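Local coordinates for protein glutathione S-transferase (Vibrio parahaemolyticus, PDB 7MIQ) that probably catalyses the conjugation of glutathione to electrophilic substrates as a dimeric transferase of the Gtt2 class, at residues K44-N49 against L54-D59; T61-C64 against A68-R71. All coordinates share one frame; numbering follows the deposited sequence.

Overall arrangement
Contacts 1 and 2 illustrate how a short β-hairpin can be tied to its surroundings on two sides. Contact 1 joins the loop around K46 to strand 54-56; contact 2 joins the next strand, 62-64, to the helix that follows it. Their centres lie about 8 Å apart. L55 O and I63 N, 2.8 Å apart and probably hydrogen-bonded, link the neighbouring antiparallel strands, while K46 O and T62 OG1, at 2.7 Å, probably make a second bond between the contacts. Both contacts touch the second subunit. The loop lies on one face of the hairpin and the helix on the other, within a thioredoxin-like domain that in related enzymes carries the glutathione site.

Contact 1 (K44-N49 against L54-D59); sequences KQKSVN and LLELDD
K46 and L54 meet through the branched end of the leucine. Both of its methyls sit against K46 O, CD1 at 3.7 Å and CD2 at 3.9 Å from that oxygen, and CD2 also touches the start of the lysine chain, 4.0 Å from K46 CB. CD1 reaches S47 as well, 4.1 Å from its CB. The polar partner of K46 O is the hydroxyl of T62 on the neighbouring strand. The lysine continues past the leucine to E56, where K46 NZ comes within 3.3 Å of E56 OE2, a salt bridge whose hydrogen bond is weak. To get there the lysine bends at chi3 (67°), whereas the glutamate rises extended from its strand with CG anti to the backbone nitrogen (chi1 -171°). The carboxylate is held mainly at its other oxygen, OE1, which is hydrogen-bonded to Y4 OH.

Farther out, the 3-10 turn at 44-46 is closed by S47 N bonding to K44 O at 2.8 Å, and S47 OG bonds to the backbone oxygen of K51. The loop leads into strand 54-56, third in the 2-1-3-4 order of the thioredoxin-like sheet and antiparallel to strand 2-5, and covers the sheet face that carries L54 and E56 in this N-terminal domain of glutathione S-transferases.

Contact 2 (T61-C64 against A68-R71); sequences TTIC and AICR
A strand followed by a helix that folds back against it closes the thioredoxin-like domain of glutathione S-transferases, and the contact between 61-64 and 68-71 joins the two sides of that turn. I63 on strand 62-64 directs its side chain at the helix. Its CG2 methyl is the touching branch, 4.0 Å from A68 CB and 4.1 Å from I69 CG1; with CG2 anti to the backbone nitrogen and CG1 beside it (chi1 -59°), the short branch is the one offered to the helix.

I69 answers with its longer branch. CG1 approaches I63 O to 3.4 Å and CD1 follows at 3.5 Å from that same oxygen, so the end of the isoleucine runs past the strand carbonyl. CD1 also comes within 4.3 Å of C64 CA. A68 meets C64 through its methyl, CB standing 3.4 Å from C64 O.

The surroundings carry the packing further. I69 rests on L55, P53 and V15 of its own chain, while A92 of the second subunit packs on I63 and A68, and M96 of that subunit on C64. One turn of helix onward, R71 forms a salt bridge with E95 of the second subunit, so this helix serves both the fold and the dimer interface.

No hydrogen bond crosses between the two segments. The contact is van der Waals in kind: methyl and methylene groups against one another and against two backbone carbonyl oxygens. These oxygens differ in their surroundings. I63 O lies in the backbone pairing with L55, whereas C64 O is buried with no hydrogen-bonding partner in the model, which probably carries some desolvation cost.

Contact 1 (K44-N49 against L54-D59)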
loop_
_atom_site.group_PDB
_atom_site.type_symbol
_atom_site.label_atom_id
_atom_site.label_comp_id
_atom_site.label_asym_id
_atom_site.label_seq_id
_atom_site.Cartn_x
_atom_site.Cartn_y
_atom_site.Cartn_z
ATOM N N LYS A 44 16.149 -13.004 -9.722
ATOM C CA LYS A 44 15.162 -12.011 -9.302
ATOM C C LYS A 44 13.909 -11.981 -10.174
ATOM O O LYS A 44 12.887 -11.442 -9.733
ATOM C CB LYS A 44 15.800 -10.619 -9.300
ATOM C CG LYS A 44 16.314 -10.191 -10.668
ATOM C CD LYS A 44 16.507 -8.688 -10.768
ATOM C CE LYS A 44 16.854 -8.288 -12.196
ATOM N NZ LYS A 44 15.835 -8.779 -13.167
ATOM N N GLN A 45 13.957 -12.518 -11.398
ATOM C CA GLN A 45 12.792 -12.440 -12.276
ATOM C C GLN A 45 11.604 -13.233 -11.739
ATOM O O GLN A 45 10.464 -12.949 -12.123
ATOM C CB GLN A 45 13.146 -12.919 -13.688
ATOM C CG GLN A 45 13.196 -14.429 -13.859
ATOM C CD GLN A 45 14.382 -15.066 -13.157
ATOM O OE1 GLN A 45 15.408 -14.421 -12.930
ATOM N NE2 GLN A 45 14.245 -16.341 -12.808
ATOM N N LYS A 46 11.841 -14.210 -10.856
ATOM C CA LYS A 46 10.751 -14.887 -10.161
ATOM C C LYS A 46 10.007 -13.958 -9.210
ATOM O O LYS A 46 8.905 -14.307 -8.761
ATOM C CB LYS A 46 11.289 -16.098 -9.388
ATOM C CG LYS A 46 12.050 -17.108 -10.249
ATOM C CD LYS A 46 12.729 -18.185 -9.404
ATOM C CE LYS A 46 11.712 -19.085 -8.717
ATOM N NZ LYS A 46 12.353 -20.011 -7.738
ATOM N N SER A 47 10.578 -12.794 -8.900
ATOM C CA SER A 47 9.981 -11.806 -8.010
ATOM C C SER A 47 9.635 -10.558 -8.816
ATOM O O SER A 47 10.530 -9.876 -9.326
ATOM C CB SER A 47 10.938 -11.461 -6.867
ATOM O OG SER A 47 10.364 -10.517 -5.976
ATOM N N VAL A 48 8.340 -10.258 -8.918
ATOM C CA VAL A 48 7.901 -9.119 -9.724
ATOM C C VAL A 48 8.553 -7.833 -9.236
ATOM O O VAL A 48 8.951 -6.982 -10.041
ATOM C CB VAL A 48 6.365 -9.016 -9.714
ATOM C CG1 VAL A 48 5.921 -7.650 -10.224
ATOM C CG2 VAL A 48 5.770 -10.137 -10.546
ATOM N N ASN A 49 8.667 -7.661 -7.921
ATOM C CA ASN A 49 9.312 -6.474 -7.375
ATOM C C ASN A 49 10.817 -6.651 -7.205
ATOM O O ASN A 49 11.500 -5.700 -6.806
ATOM C CB ASN A 49 8.656 -6.071 -6.042
ATOM C CG ASN A 49 8.990 -7.015 -4.893
ATOM O OD1 ASN A 49 9.504 -8.116 -5.089
ATOM N ND2 ASN A 49 8.682 -6.579 -3.676
ATOM N N LEU A 54 9.838 -14.010 -0.832
ATOM C CA LEU A 54 9.198 -14.579 -2.012
ATOM C C LEU A 54 8.589 -15.914 -1.620
ATOM O O LEU A 54 9.295 -16.793 -1.118
ATOM C CB LEU A 54 10.200 -14.757 -3.158
ATOM C CG LEU A 54 9.645 -15.267 -4.492
ATOM C CD1 LEU A 54 8.611 -14.297 -5.054
ATOM C CD2 LEU A 54 10.776 -15.492 -5.495
ATOM N N LEU A 55 7.285 -16.061 -1.838
ATOM C CA LEU A 55 6.576 -17.300 -1.541
ATOM C C LEU A 55 6.401 -18.100 -2.824
ATOM O O LEU A 55 5.964 -17.557 -3.843
ATOM C CB LEU A 55 5.211 -17.016 -0.916
ATOM C CG LEU A 55 4.405 -18.263 -0.554
ATOM C CD1 LEU A 55 5.055 -18.984 0.623
ATOM C CD2 LEU A 55 2.966 -17.897 -0.246
ATOM N N GLU A 56 6.740 -19.386 -2.774
ATOM C CA GLU A 56 6.618 -20.273 -3.926
ATOM C C GLU A 56 5.624 -21.373 -3.584
ATOM O O GLU A 56 5.839 -22.132 -2.634
ATOM C CB GLU A 56 7.975 -20.863 -4.315
ATOM C CG GLU A 56 7.967 -21.627 -5.631
ATOM C CD GLU A 56 9.328 -22.206 -5.977
ATOM O OE1 GLU A 56 9.947 -22.847 -5.100
ATOM O OE2 GLU A 56 9.781 -22.013 -7.123
ATOM N N LEU A 57 4.537 -21.448 -4.346
ATOM C CA LEU A 57 3.497 -22.438 -4.112
ATOM C C LEU A 57 3.924 -23.802 -4.651
ATOM O O LEU A 57 4.894 -23.929 -5.402
ATOM C CB LEU A 57 2.187 -21.999 -4.767
ATOM C CG LEU A 57 1.703 -20.592 -4.425
ATOM C CD1 LEU A 57 0.323 -20.335 -5.015
ATOM C CD2 LEU A 57 1.705 -20.384 -2.917
ATOM N N ASP A 58 3.165 -24.834 -4.266
ATOM C CA ASP A 58 3.470 -26.189 -4.715
ATOM C C ASP A 58 3.528 -26.291 -6.233
ATOM O O ASP A 58 4.348 -27.044 -6.771
ATOM C CB ASP A 58 2.442 -27.178 -4.162
ATOM C CG ASP A 58 2.615 -27.430 -2.677
ATOM O OD1 ASP A 58 3.752 -27.283 -2.179
ATOM O OD2 ASP A 58 1.616 -27.775 -2.011
ATOM N N ASP A 59 2.687 -25.542 -6.946
ATOM C CA ASP A 59 2.656 -25.618 -8.401
ATOM C C ASP A 59 3.662 -24.683 -9.068
ATOM O O ASP A 59 3.649 -24.557 -10.295
ATOM C CB ASP A 59 1.238 -25.345 -8.920
ATOM C CG ASP A 59 0.781 -23.903 -8.707
ATOM O OD1 ASP A 59 1.534 -23.085 -8.138
ATOM O OD2 ASP A 59 -0.354 -23.586 -9.119
#

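Contact 2 (T61-C64 against A68-R71)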
loop_
_atom_site.group_PDB
_atom_site.type_symbol
_atom_site.label_atom_id
_atom_site.label_comp_id
_atom_site.label_asym_id
_atom_site.label_seq_id
_atom_site.Cartn_x
_atom_site.Cartn_y
_atom_site.Cartn_z
ATOM N N THR A 61 3.936 -21.329 -8.687
ATOM C CA THR A 61 3.559 -19.921 -8.691
ATOM C C THR A 61 4.309 -19.177 -7.593
ATOM O O THR A 61 4.456 -19.680 -6.477
ATOM C CB THR A 61 2.051 -19.783 -8.477
ATOM O OG1 THR A 61 1.354 -20.608 -9.418
ATOM C CG2 THR A 61 1.611 -18.333 -8.653
ATOM N N THR A 62 4.788 -17.971 -7.904
ATOM C CA THR A 62 5.476 -17.148 -6.915
ATOM C C THR A 62 4.683 -15.887 -6.596
ATOM O O THR A 62 4.043 -15.296 -7.473
ATOM C CB THR A 62 6.890 -16.761 -7.368
ATOM O OG1 THR A 62 6.835 -16.079 -8.627
ATOM C CG2 THR A 62 7.773 -18.000 -7.487
ATOM N N ILE A 63 4.740 -15.486 -5.327
ATOM C CA ILE A 63 4.077 -14.293 -4.812
ATOM C C ILE A 63 5.121 -13.480 -4.061
ATOM O O ILE A 63 5.788 -14.006 -3.164
ATOM C CB ILE A 63 2.903 -14.655 -3.879
ATOM C CG1 ILE A 63 1.863 -15.501 -4.621
ATOM C CG2 ILE A 63 2.265 -13.396 -3.295
ATOM C CD1 ILE A 63 0.851 -16.175 -3.706
ATOM N N CYS A 64 5.285 -12.214 -4.441
ATOM C CA CYS A 64 6.150 -11.287 -3.722
ATOM C C CYS A 64 5.288 -10.227 -3.039
ATOM O O CYS A 64 4.058 -10.247 -3.153
ATOM C CB CYS A 64 7.188 -10.666 -4.664
ATOM S SG CYS A 64 6.540 -9.495 -5.880
ATOM N N ALA A 68 1.134 -9.253 0.493
ATOM C CA ALA A 68 0.479 -10.203 -0.404
ATOM C C ALA A 68 0.769 -11.641 0.008
ATOM O O ALA A 68 -0.107 -12.514 -0.089
ATOM C CB ALA A 68 0.927 -9.952 -1.845
ATOM N N ILE A 69 1.997 -11.909 0.459
ATOM C CA ILE A 69 2.330 -13.230 0.986
ATOM C C ILE A 69 1.486 -13.537 2.216
ATOM O O ILE A 69 0.944 -14.640 2.356
ATOM C CB ILE A 69 3.837 -13.316 1.292
ATOM C CG1 ILE A 69 4.649 -13.240 -0.007
ATOM C CG2 ILE A 69 4.162 -14.589 2.065
ATOM C CD1 ILE A 69 6.150 -13.053 0.212
ATOM N N CYS A 70 1.346 -12.559 3.118
ATOM C CA CYS A 70 0.532 -12.767 4.314
ATOM C C CYS A 70 -0.928 -13.020 3.962
ATOM O O CYS A 70 -1.593 -13.843 4.604
ATOM C CB CYS A 70 0.648 -11.563 5.250
ATOM S SG CYS A 70 2.280 -11.352 6.011
ATOM N N ARG A 71 -1.454 -12.315 2.955
ATOM C CA ARG A 71 -2.846 -12.532 2.572
ATOM C C ARG A 71 -3.065 -13.959 2.083
ATOM O O ARG A 71 -4.071 -14.593 2.424
ATOM C CB ARG A 71 -3.277 -11.521 1.507
ATOM C CG ARG A 71 -4.762 -11.626 1.153
ATOM C CD ARG A 71 -5.238 -10.546 0.181
ATOM N NE ARG A 71 -5.035 -9.196 0.695
ATOM C CZ ARG A 71 -5.779 -8.626 1.635
ATOM N NH1 ARG A 71 -6.777 -9.273 2.216
ATOM N NH2 ARG A 71 -5.511 -7.377 2.004
#